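Local coordinates for protein alkaline serine protease (Pseudoalteromonas sp., PDB 1Y9Z) that probably hydrolyses peptide bonds in proteins, as a cold-adapted subtilisin-like serine protease of an Antarctic bacterium, at residues C277-V282 against K304-Y309; L257-V262 against A343-L348; V196-P201 against A397-A402; S392-A397 against A426-S431. All blocks are in the same frame, centred on the assembly; numbering follows the deposited sequence.

The four contacts fall into two pairs, one in each part of a two-part molecule. Interactions 1 and 2 touch, with centres about 9 Å apart, and share the mixed sheet of the inserted beta-barrel domain, where strands 275-280 and 252-263 are neighbours. Interactions 3 and 4, with centres about 12 Å apart, share helix 391-401 and Ala397 in the subtilisin-like alpha/beta domain. Between interactions 1 and 3 the centres are about 35 Å apart. Along the chain, interaction 1 is nested within interaction 2 and both within interaction 3, so the insert is enclosed between strand 196-201 and helix 391-401 of the protease domain. Interaction 4 crosses interaction 3 in sequence.

Interaction 1 of 4, residues C277-V282 against K304-Y309; sequences CLVERV and KGIIVY
Val279 and Val308 point the same way from adjoining parallel strands, with Val279 CG1 3.8 Å from Val308 CG2, and the backbone between them is closely stitched. Cys277 N donates to Gly305 O and Cys277 O receives Ile307 N, each at 2.8 Å. Val279 N then reaches Ile307 O, Val279 O takes Tyr309 N, and Arg281 N closes the series on Tyr309 O. On the face that carries Leu278, packing is equally close: Leu278 CD1 rests 3.7 Å from Ile307 CG2 and also meets the Tyr309 ring, which its side chain crosses at about a right angle. These strands belong to a beta-alpha-beta unit of the inserted beta-barrel domain, in which helix 291-300 lies between them in sequence and packs on the face of Val279 and Val308. A disulfide from Cys277 to Cys298 ties the first strand to that helix. Tyr309 is buried as well, with its OH bonded to Glu259. Its CG lies between the backbone N and the carbonyl carbon (chi1 65°), which swings the ring across to the neighbouring strand, where Glu280 CA sits over one face, 3.7 Å from the Tyr309 ring centroid, in a CH-pi contact. Glu280 CB comes 3.5 Å from Tyr309 CZ. The looser, solvent side lies at the partly exposed Glu280, whose carboxylate forms a salt bridge with Arg338. Arg281, by contrast, is buried: Val308 CG1 covers one face of its guanidinium, and its NE is paired with Glu291.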
loop_
_atom_site.group_PDB
_atom_site.type_symbol
_atom_site.label_atom_id
_atom_site.label_comp_id
_atom_site.label_asym_id
_atom_site.label_seq_id
_atom_site.Cartn_x
_atom_site.Cartn_y
_atom_site.Cartn_z
ATOM N N CYS A 277 19.228 14.377 13.908
ATOM C CA CYS A 277 19.130 15.389 12.871
ATOM C C CYS A 277 17.845 15.381 12.056
ATOM O O CYS A 277 17.556 14.429 11.332
ATOM C CB CYS A 277 20.338 15.230 11.958
ATOM S SG CYS A 277 20.655 16.490 10.687
ATOM N N LEU A 278 17.081 16.461 12.193
ATOM C CA LEU A 278 15.832 16.641 11.462
ATOM C C LEU A 278 16.181 17.443 10.215
ATOM O O LEU A 278 16.889 18.448 10.296
ATOM C CB LEU A 278 14.828 17.422 12.314
ATOM C CG LEU A 278 13.455 17.721 11.705
ATOM C CD1 LEU A 278 12.672 16.426 11.533
ATOM C CD2 LEU A 278 12.697 18.678 12.612
ATOM N N VAL A 279 15.698 17.003 9.059
ATOM C CA VAL A 279 15.995 17.711 7.821
ATOM C C VAL A 279 14.887 17.581 6.786
ATOM O O VAL A 279 14.302 16.509 6.607
ATOM C CB VAL A 279 17.321 17.212 7.200
ATOM C CG1 VAL A 279 17.221 15.731 6.863
ATOM C CG2 VAL A 279 17.655 18.027 5.958
ATOM N N GLU A 280 14.594 18.687 6.114
ATOM C CA GLU A 280 13.570 18.695 5.084
ATOM C C GLU A 280 14.146 18.025 3.846
ATOM O O GLU A 280 15.313 18.224 3.506
ATOM C CB GLU A 280 13.159 20.132 4.752
ATOM C CG GLU A 280 12.065 20.236 3.700
ATOM C CD GLU A 280 11.764 21.672 3.321
ATOM O OE1 GLU A 280 12.679 22.352 2.816
ATOM O OE2 GLU A 280 10.616 22.118 3.530
ATOM N N ARG A 281 13.328 17.220 3.183
ATOM C CA ARG A 281 13.760 16.529 1.977
ATOM C C ARG A 281 13.990 17.523 0.839
ATOM O O ARG A 281 13.156 18.391 0.585
ATOM C CB ARG A 281 12.703 15.500 1.558
ATOM C CG ARG A 281 12.972 14.837 0.215
ATOM C CD ARG A 281 11.916 13.788 -0.113
ATOM N NE ARG A 281 11.964 12.669 0.826
ATOM C CZ ARG A 281 10.973 12.322 1.641
ATOM N NH1 ARG A 281 9.831 12.997 1.648
ATOM N NH2 ARG A 281 11.131 11.295 2.465
ATOM N N VAL A 282 15.134 17.400 0.173
ATOM C CA VAL A 282 15.462 18.266 -0.954
ATOM C C VAL A 282 15.294 17.430 -2.214
ATOM O O VAL A 282 16.036 16.473 -2.438
ATOM C CB VAL A 282 16.914 18.785 -0.879
ATOM C CG1 VAL A 282 17.240 19.599 -2.126
ATOM C CG2 VAL A 282 17.095 19.637 0.364
ATOM N N LYS A 304 23.605 11.210 14.842
ATOM C CA LYS A 304 23.505 9.850 15.371
ATOM C C LYS A 304 22.277 9.165 14.783
ATOM O O LYS A 304 22.261 7.949 14.586
ATOM C CB LYS A 304 23.383 9.869 16.896
ATOM C CG LYS A 304 24.643 10.299 17.628
ATOM C CD LYS A 304 24.426 10.305 19.136
ATOM C CE LYS A 304 24.074 8.927 19.668
ATOM N NZ LYS A 304 23.871 8.957 21.145
ATOM N N GLY A 305 21.248 9.966 14.523
ATOM C CA GLY A 305 20.008 9.469 13.953
ATOM C C GLY A 305 19.509 10.521 12.984
ATOM O O GLY A 305 19.828 11.698 13.145
ATOM N N ILE A 306 18.724 10.119 11.991
ATOM C CA ILE A 306 18.236 11.074 11.002
ATOM C C ILE A 306 16.744 10.962 10.717
ATOM O O ILE A 306 16.206 9.864 10.575
ATOM C CB ILE A 306 19.004 10.911 9.672
ATOM C CG1 ILE A 306 20.510 11.006 9.928
ATOM C CG2 ILE A 306 18.574 11.989 8.684
ATOM C CD1 ILE A 306 21.365 10.621 8.739
ATOM N N ILE A 307 16.085 12.114 10.632
ATOM C CA ILE A 307 14.659 12.181 10.342
ATOM C C ILE A 307 14.431 13.134 9.177
ATOM O O ILE A 307 14.614 14.343 9.313
ATOM C CB ILE A 307 13.851 12.707 11.539
ATOM C CG1 ILE A 307 14.059 11.803 12.755
ATOM C CG2 ILE A 307 12.374 12.766 11.173
ATOM C CD1 ILE A 307 13.438 12.348 14.027
ATOM N N VAL A 308 14.037 12.584 8.034
ATOM C CA VAL A 308 13.776 13.385 6.845
ATOM C C VAL A 308 12.275 13.606 6.714
ATOM O O VAL A 308 11.502 12.648 6.760
ATOM C CB VAL A 308 14.272 12.668 5.572
ATOM C CG1 VAL A 308 13.927 13.493 4.340
ATOM C CG2 VAL A 308 15.770 12.433 5.655
ATOM N N TYR A 309 11.855 14.860 6.568
ATOM C CA TYR A 309 10.435 15.136 6.406
ATOM C C TYR A 309 10.136 15.706 5.025
ATOM O O TYR A 309 10.972 16.371 4.414
ATOM C CB TYR A 309 9.902 16.065 7.512
ATOM C CG TYR A 309 10.454 17.474 7.554
ATOM C CD1 TYR A 309 11.688 17.749 8.144
ATOM C CD2 TYR A 309 9.708 18.546 7.062
ATOM C CE1 TYR A 309 12.162 19.060 8.250
ATOM C CE2 TYR A 309 10.171 19.857 7.161
ATOM C CZ TYR A 309 11.397 20.107 7.758
ATOM O OH TYR A 309 11.851 21.403 7.877
#

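Interaction 2 of 4, residues L257-V262 against A343-L348; sequences LAECTV and ALKAKL
A salt bridge beside a small leucine cluster joins Glu259 and Leu257, on strand 252-263, to the last part of helix 338-345 and the type I beta turn from Lys345 to Leu348. The contact lies in the inserted beta-barrel domain, on a strand of its mixed sheet. Lys345 NZ approaches the carboxylate so that Glu259 OE1 receives it on the syn lone pair at 2.7 Å; a weak bond goes from Lys345 NZ to Glu259 OE2 at 2.9 Å. The lysine chain runs out straight and then bends at its last torsion (chi4 -66°), which turns the ammonium group onto the acid. Tyr309 OH completes the polar group: it is hydrogen-bonded to Glu259 OE2 and only weakly to Lys345 NZ. An alanine in place of Glu259 is likely to leave the Lys345 charge without its mate and Tyr309 OH without its carboxylate partner. Deeper in, Leu257 is buried and points toward the turn. Its CD2 methyl comes 3.3 Å from the carbonyl oxygen Leu344 O, an oxygen that accepts the backbone N of Lys347. The exposed Leu348 crosses Leu257 at a slant, with Leu348 CD2 3.6 Å from Leu257 CG; the same methyl reaches along the strand to lie 4.0 Å from Glu259 CB.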
loop_
_atom_site.group_PDB
_atom_site.type_symbol
_atom_site.label_atom_id
_atom_site.label_comp_id
_atom_site.label_asym_id
_atom_site.label_seq_id
_atom_site.Cartn_x
_atom_site.Cartn_y
_atom_site.Cartn_z
ATOM N N LEU A 257 17.257 16.719 19.667
ATOM C CA LEU A 257 16.768 16.978 18.318
ATOM C C LEU A 257 17.301 18.308 17.795
ATOM O O LEU A 257 17.157 19.346 18.444
ATOM C CB LEU A 257 15.237 16.999 18.303
ATOM C CG LEU A 257 14.577 17.155 16.928
ATOM C CD1 LEU A 257 14.908 15.948 16.059
ATOM C CD2 LEU A 257 13.072 17.294 17.096
ATOM N N ALA A 258 17.922 18.263 16.622
ATOM C CA ALA A 258 18.470 19.455 15.987
ATOM C C ALA A 258 18.123 19.393 14.506
ATOM O O ALA A 258 18.157 18.323 13.900
ATOM C CB ALA A 258 19.980 19.503 16.172
ATOM N N GLU A 259 17.787 20.537 13.922
ATOM C CA GLU A 259 17.427 20.569 12.512
ATOM C C GLU A 259 18.473 21.213 11.620
ATOM O O GLU A 259 19.084 22.224 11.975
ATOM C CB GLU A 259 16.087 21.288 12.323
ATOM C CG GLU A 259 15.796 21.672 10.875
ATOM C CD GLU A 259 14.364 22.111 10.654
ATOM O OE1 GLU A 259 13.831 22.867 11.492
ATOM O OE2 GLU A 259 13.774 21.706 9.630
ATOM N N CYS A 260 18.679 20.609 10.456
ATOM C CA CYS A 260 19.623 21.128 9.484
ATOM C C CYS A 260 18.812 22.026 8.559
ATOM O O CYS A 260 18.098 21.539 7.681
ATOM C CB CYS A 260 20.249 19.991 8.678
ATOM S SG CYS A 260 21.523 20.559 7.510
ATOM N N THR A 261 18.913 23.334 8.769
ATOM C CA THR A 261 18.174 24.296 7.961
ATOM C C THR A 261 18.539 24.206 6.484
ATOM O O THR A 261 19.713 24.112 6.128
ATOM C CB THR A 261 18.422 25.737 8.450
ATOM O OG1 THR A 261 17.975 25.865 9.806
ATOM C CG2 THR A 261 17.668 26.735 7.580
ATOM N N VAL A 262 17.521 24.233 5.632
ATOM C CA VAL A 262 17.724 24.163 4.193
ATOM C C VAL A 262 17.583 25.552 3.582
ATOM O O VAL A 262 16.544 26.200 3.720
ATOM C CB VAL A 262 16.700 23.219 3.527
ATOM C CG1 VAL A 262 16.913 23.196 2.020
ATOM C CG2 VAL A 262 16.836 21.818 4.104
ATOM N N ALA A 343 5.781 19.522 13.027
ATOM C CA ALA A 343 5.413 19.356 14.426
ATOM C C ALA A 343 6.671 19.096 15.247
ATOM O O ALA A 343 6.791 19.555 16.384
ATOM C CB ALA A 343 4.432 18.199 14.581
ATOM N N LEU A 344 7.610 18.361 14.660
ATOM C CA LEU A 344 8.864 18.044 15.331
ATOM C C LEU A 344 9.708 19.294 15.559
ATOM O O LEU A 344 10.572 19.312 16.436
ATOM C CB LEU A 344 9.654 17.015 14.516
ATOM C CG LEU A 344 9.086 15.593 14.530
ATOM C CD1 LEU A 344 9.815 14.730 13.511
ATOM C CD2 LEU A 344 9.217 15.006 15.932
ATOM N N LYS A 345 9.458 20.336 14.770
ATOM C CA LYS A 345 10.196 21.589 14.905
ATOM C C LYS A 345 10.012 22.170 16.302
ATOM O O LYS A 345 10.932 22.767 16.865
ATOM C CB LYS A 345 9.712 22.615 13.876
ATOM C CG LYS A 345 10.212 22.392 12.461
ATOM C CD LYS A 345 9.635 23.446 11.521
ATOM C CE LYS A 345 10.250 23.364 10.134
ATOM N NZ LYS A 345 11.698 23.707 10.149
ATOM N N ALA A 346 8.817 21.994 16.852
ATOM C CA ALA A 346 8.496 22.506 18.179
ATOM C C ALA A 346 9.183 21.716 19.288
ATOM O O ALA A 346 9.231 22.164 20.436
ATOM C CB ALA A 346 6.988 22.489 18.387
ATOM N N LYS A 347 9.714 20.547 18.946
ATOM C CA LYS A 347 10.382 19.699 19.928
ATOM C C LYS A 347 11.904 19.765 19.848
ATOM O O LYS A 347 12.599 18.994 20.509
ATOM C CB LYS A 347 9.922 18.249 19.760
ATOM C CG LYS A 347 8.416 18.064 19.851
ATOM C CD LYS A 347 7.869 18.583 21.175
ATOM C CE LYS A 347 6.358 18.445 21.239
ATOM N NZ LYS A 347 5.804 18.978 22.514
ATOM N N LEU A 348 12.420 20.685 19.040
ATOM C CA LEU A 348 13.862 20.833 18.886
ATOM C C LEU A 348 14.563 21.027 20.228
ATOM O O LEU A 348 14.106 21.796 21.075
ATOM C CB LEU A 348 14.178 22.014 17.963
ATOM C CG LEU A 348 13.799 21.840 16.490
ATOM C CD1 LEU A 348 14.146 23.102 15.715
ATOM C CD2 LEU A 348 14.534 20.642 15.912
#

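Interaction 3 of 4, residues V196-P201 against A397-A402; sequences VEISGP and ALNATA. With NA (sodium ion), chain F.
In the subtilisin-like alpha/beta domain, helix 391-401 packs across strand 196-201, a strand of the central, largely parallel sheet, beside a sodium site. The segment axes approach to 8.8 Å and cross at 72°. Ile198 makes the apolar part of the contact. Its CG1 branch stands anti to the backbone N (chi1 -162°), directing CD1 at the helix, where Ile198 CD1 lies 4.1 Å from Leu398 CB and equally far from Ala402 CB. Val375 of helix 368-385 and Ile419 also touch this buried isoleucine. One residue earlier, Glu197 divides its carboxylate between two tasks. Glu197 OE1 binds the sodium ion at 2.8 Å, with the backbone oxygens of Val174 and Gln195 as further ligands, while Glu197 OE2 is in a salt bridge with Arg395 of the same helix. Asn399 crosses the glutamate at about a right angle, and its amide plane is turned 64° from the carboxylate. The arginine is likely to steady the carboxylate beside the metal and to offset part of its charge. A helix lying over a parallel beta-sheet in this manner is typical of the layered alpha/beta fold of subtilases.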
loop_
_atom_site.group_PDB
_atom_site.type_symbol
_atom_site.label_atom_id
_atom_site.label_comp_id
_atom_site.label_asym_id
_atom_site.label_seq_id
_atom_site.Cartn_x
_atom_site.Cartn_y
_atom_site.Cartn_z
ATOM N N VAL A 196 -7.162 3.589 -16.607
ATOM C CA VAL A 196 -7.135 3.906 -15.177
ATOM C C VAL A 196 -8.510 4.456 -14.831
ATOM O O VAL A 196 -8.973 5.440 -15.412
ATOM C CB VAL A 196 -6.031 4.928 -14.838
ATOM C CG1 VAL A 196 -6.188 5.418 -13.393
ATOM C CG2 VAL A 196 -4.668 4.267 -14.998
ATOM N N GLU A 197 -9.149 3.809 -13.865
ATOM C CA GLU A 197 -10.519 4.125 -13.489
ATOM C C GLU A 197 -10.735 4.767 -12.123
ATOM O O GLU A 197 -11.620 5.608 -11.958
ATOM C CB GLU A 197 -11.311 2.821 -13.573
ATOM C CG GLU A 197 -12.803 2.939 -13.744
ATOM C CD GLU A 197 -13.414 1.598 -14.095
ATOM O OE1 GLU A 197 -12.829 0.890 -14.944
ATOM O OE2 GLU A 197 -14.469 1.248 -13.535
ATOM N N ILE A 198 -9.937 4.367 -11.145
ATOM C CA ILE A 198 -10.106 4.892 -9.801
ATOM C C ILE A 198 -8.777 4.801 -9.063
ATOM O O ILE A 198 -7.900 4.030 -9.456
ATOM C CB ILE A 198 -11.214 4.081 -9.079
ATOM C CG1 ILE A 198 -11.731 4.844 -7.863
ATOM C CG2 ILE A 198 -10.687 2.710 -8.678
ATOM C CD1 ILE A 198 -13.041 4.288 -7.326
ATOM N N SER A 199 -8.626 5.592 -8.006
ATOM C CA SER A 199 -7.393 5.614 -7.232
ATOM C C SER A 199 -7.560 5.126 -5.804
ATOM O O SER A 199 -8.654 5.157 -5.235
ATOM C CB SER A 199 -6.819 7.031 -7.185
ATOM O OG SER A 199 -6.513 7.510 -8.482
ATOM N N GLY A 200 -6.447 4.679 -5.235
ATOM C CA GLY A 200 -6.443 4.212 -3.864
ATOM C C GLY A 200 -5.092 4.494 -3.239
ATOM O O GLY A 200 -4.133 4.807 -3.946
ATOM N N PRO A 201 -4.987 4.416 -1.905
ATOM C CA PRO A 201 -3.725 4.664 -1.199
ATOM C C PRO A 201 -2.658 3.687 -1.700
ATOM O O PRO A 201 -2.859 2.471 -1.643
ATOM C CB PRO A 201 -4.101 4.415 0.259
ATOM C CG PRO A 201 -5.553 4.833 0.306
ATOM C CD PRO A 201 -6.100 4.223 -0.959
ATOM N N ALA A 397 -21.209 2.824 -9.187
ATOM C CA ALA A 397 -21.376 3.575 -7.951
ATOM C C ALA A 397 -20.032 4.088 -7.443
ATOM O O ALA A 397 -19.917 5.233 -7.009
ATOM C CB ALA A 397 -22.037 2.703 -6.893
ATOM N N LEU A 398 -19.010 3.241 -7.501
ATOM C CA LEU A 398 -17.685 3.637 -7.038
ATOM C C LEU A 398 -17.133 4.785 -7.883
ATOM O O LEU A 398 -16.573 5.746 -7.357
ATOM C CB LEU A 398 -16.727 2.442 -7.089
ATOM C CG LEU A 398 -17.107 1.232 -6.227
ATOM C CD1 LEU A 398 -16.103 0.113 -6.445
ATOM C CD2 LEU A 398 -17.151 1.633 -4.758
ATOM N N ASN A 399 -17.304 4.687 -9.196
ATOM C CA ASN A 399 -16.818 5.717 -10.106
ATOM C C ASN A 399 -17.589 7.024 -9.961
ATOM O O ASN A 399 -17.006 8.108 -9.972
ATOM C CB ASN A 399 -16.923 5.224 -11.549
ATOM C CG ASN A 399 -15.946 4.109 -11.854
ATOM O OD1 ASN A 399 -16.135 3.342 -12.801
ATOM N ND2 ASN A 399 -14.889 4.022 -11.061
ATOM N N ALA A 400 -18.905 6.913 -9.820
ATOM C CA ALA A 400 -19.756 8.089 -9.694
ATOM C C ALA A 400 -19.540 8.865 -8.400
ATOM O O ALA A 400 -19.824 10.061 -8.339
ATOM C CB ALA A 400 -21.216 7.682 -9.809
ATOM N N THR A 401 -19.034 8.194 -7.369
ATOM C CA THR A 401 -18.829 8.847 -6.082
ATOM C C THR A 401 -17.379 9.075 -5.676
ATOM O O THR A 401 -17.115 9.573 -4.583
ATOM C CB THR A 401 -19.524 8.064 -4.956
ATOM O OG1 THR A 401 -18.952 6.755 -4.858
ATOM C CG2 THR A 401 -21.014 7.943 -5.238
ATOM N N ALA A 402 -16.441 8.716 -6.545
ATOM C CA ALA A 402 -15.029 8.914 -6.239
ATOM C C ALA A 402 -14.736 10.410 -6.158
ATOM O O ALA A 402 -15.367 11.210 -6.852
ATOM C CB ALA A 402 -14.167 8.267 -7.315
HETATM NA NA NA F . -10.399 0.173 -16.037
#

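Interaction 4 of 4, residues S392-A397 against A426-S431; sequences SQVRAA and AYLDES
The carbonyl oxygen of Ala397 accepts the hydroxyl OG1 of Thr401, one turn further along helix 391-401, and more weakly the backbone N of that threonine. The methyl of the alanine meets helix 421-430: Ala397 CB lies 3.4 Å from Tyr427 CD2, the ring being approached obliquely, and 3.8 Å from Leu428 CD2. Tyr427 has CG anti to the backbone N (chi1 -173°), which carries its ring to Ala397 and Ala400, while Tyr427 CB packs on the Thr401 methyl. Beside it, Leu428 spreads its two methyls along the first helix; Leu428 CD1 comes 4.4 Å from Val394 CG2. The segment axes stay 10.2 Å apart and run at 131° to one another. A glycine in place of Tyr427 would probably open a gap over Ala397 and leave the flank of helix 391-401 near Ala400 uncovered. A disulfide between Cys389, just ahead of the first helix, and Cys432, just beyond the second, joins the two covalently. With no hydrogen bond between the segments themselves, their direct contact rests on the fit of apolar surfaces, where the small alanine gives the ring room to come close.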
loop_
_atom_site.group_PDB
_atom_site.type_symbol
_atom_site.label_atom_id
_atom_site.label_comp_id
_atom_site.label_asym_id
_atom_site.label_seq_id
_atom_site.Cartn_x
_atom_site.Cartn_y
_atom_site.Cartn_z
ATOM N N SER A 392 -21.570 -4.636 -12.112
ATOM C CA SER A 392 -21.488 -3.453 -12.962
ATOM C C SER A 392 -22.098 -2.245 -12.263
ATOM O O SER A 392 -21.595 -1.130 -12.387
ATOM C CB SER A 392 -22.201 -3.701 -14.297
ATOM O OG SER A 392 -23.583 -3.942 -14.108
ATOM N N GLN A 393 -23.175 -2.472 -11.517
ATOM C CA GLN A 393 -23.831 -1.387 -10.799
ATOM C C GLN A 393 -22.959 -0.864 -9.656
ATOM O O GLN A 393 -22.899 0.343 -9.412
ATOM C CB GLN A 393 -25.195 -1.857 -10.281
ATOM C CG GLN A 393 -26.245 -1.923 -11.386
ATOM C CD GLN A 393 -27.546 -2.577 -10.955
ATOM O OE1 GLN A 393 -28.577 -2.418 -11.612
ATOM N NE2 GLN A 393 -27.503 -3.324 -9.861
ATOM N N VAL A 394 -22.273 -1.768 -8.963
ATOM C CA VAL A 394 -21.392 -1.363 -7.873
ATOM C C VAL A 394 -20.208 -0.588 -8.457
ATOM O O VAL A 394 -19.788 0.433 -7.912
ATOM C CB VAL A 394 -20.871 -2.591 -7.091
ATOM C CG1 VAL A 394 -19.810 -2.164 -6.085
ATOM C CG2 VAL A 394 -22.029 -3.269 -6.368
ATOM N N ARG A 395 -19.676 -1.083 -9.575
ATOM C CA ARG A 395 -18.553 -0.441 -10.248
ATOM C C ARG A 395 -18.928 1.001 -10.590
ATOM O O ARG A 395 -18.161 1.932 -10.343
ATOM C CB ARG A 395 -18.204 -1.222 -11.520
ATOM C CG ARG A 395 -17.002 -0.701 -12.291
ATOM C CD ARG A 395 -16.684 -1.634 -13.447
ATOM N NE ARG A 395 -15.606 -1.133 -14.290
ATOM C CZ ARG A 395 -15.188 -1.739 -15.396
ATOM N NH1 ARG A 395 -14.200 -1.215 -16.108
ATOM N NH2 ARG A 395 -15.755 -2.874 -15.786
ATOM N N ALA A 396 -20.121 1.179 -11.150
ATOM C CA ALA A 396 -20.599 2.507 -11.518
ATOM C C ALA A 396 -20.729 3.397 -10.285
ATOM O O ALA A 396 -20.393 4.582 -10.328
ATOM C CB ALA A 396 -21.944 2.397 -12.229
ATOM N N ALA A 397 -21.209 2.824 -9.187
ATOM C CA ALA A 397 -21.376 3.575 -7.951
ATOM C C ALA A 397 -20.032 4.088 -7.443
ATOM O O ALA A 397 -19.917 5.233 -7.009
ATOM C CB ALA A 397 -22.037 2.703 -6.893
ATOM N N ALA A 426 -24.013 5.640 0.109
ATOM C CA ALA A 426 -25.151 6.554 0.035
ATOM C C ALA A 426 -25.789 6.510 -1.350
ATOM O O ALA A 426 -27.007 6.626 -1.492
ATOM C CB ALA A 426 -24.697 7.973 0.362
ATOM N N TYR A 427 -24.951 6.344 -2.367
ATOM C CA TYR A 427 -25.396 6.272 -3.754
ATOM C C TYR A 427 -26.327 5.073 -3.923
ATOM O O TYR A 427 -27.454 5.204 -4.400
ATOM C CB TYR A 427 -24.176 6.113 -4.665
ATOM C CG TYR A 427 -24.449 6.185 -6.152
ATOM C CD1 TYR A 427 -24.550 7.412 -6.806
ATOM C CD2 TYR A 427 -24.552 5.022 -6.916
ATOM C CE1 TYR A 427 -24.738 7.480 -8.186
ATOM C CE2 TYR A 427 -24.742 5.078 -8.296
ATOM C CZ TYR A 427 -24.832 6.310 -8.923
ATOM O OH TYR A 427 -24.996 6.371 -10.289
ATOM N N LEU A 428 -25.844 3.903 -3.517
ATOM C CA LEU A 428 -26.619 2.676 -3.626
ATOM C C LEU A 428 -27.813 2.660 -2.674
ATOM O O LEU A 428 -28.775 1.924 -2.891
ATOM C CB LEU A 428 -25.714 1.465 -3.372
ATOM C CG LEU A 428 -24.620 1.248 -4.425
ATOM C CD1 LEU A 428 -23.730 0.087 -4.012
ATOM C CD2 LEU A 428 -25.258 0.977 -5.779
ATOM N N ASP A 429 -27.748 3.473 -1.622
ATOM C CA ASP A 429 -28.842 3.563 -0.661
ATOM C C ASP A 429 -30.093 4.080 -1.359
ATOM O O ASP A 429 -31.214 3.747 -0.973
ATOM C CB ASP A 429 -28.472 4.502 0.490
ATOM C CG ASP A 429 -27.677 3.811 1.581
ATOM O OD1 ASP A 429 -27.170 4.514 2.480
ATOM O OD2 ASP A 429 -27.566 2.566 1.546
ATOM N N GLU A 430 -29.893 4.902 -2.384
ATOM C CA GLU A 430 -31.006 5.455 -3.147
ATOM C C GLU A 430 -31.581 4.357 -4.035
ATOM O O GLU A 430 -32.791 4.139 -4.068
ATOM C CB GLU A 430 -30.528 6.629 -4.002
ATOM C CG GLU A 430 -30.001 7.804 -3.194
ATOM C CD GLU A 430 -31.047 8.383 -2.261
ATOM O OE1 GLU A 430 -32.104 8.829 -2.754
ATOM O OE2 GLU A 430 -30.812 8.393 -1.034
ATOM N N SER A 431 -30.696 3.666 -4.747
ATOM C CA SER A 431 -31.078 2.568 -5.630
ATOM C C SER A 431 -29.801 1.979 -6.214
ATOM O O SER A 431 -28.723 2.552 -6.057
ATOM C CB SER A 431 -31.973 3.063 -6.766
ATOM O OG SER A 431 -31.216 3.744 -7.750
#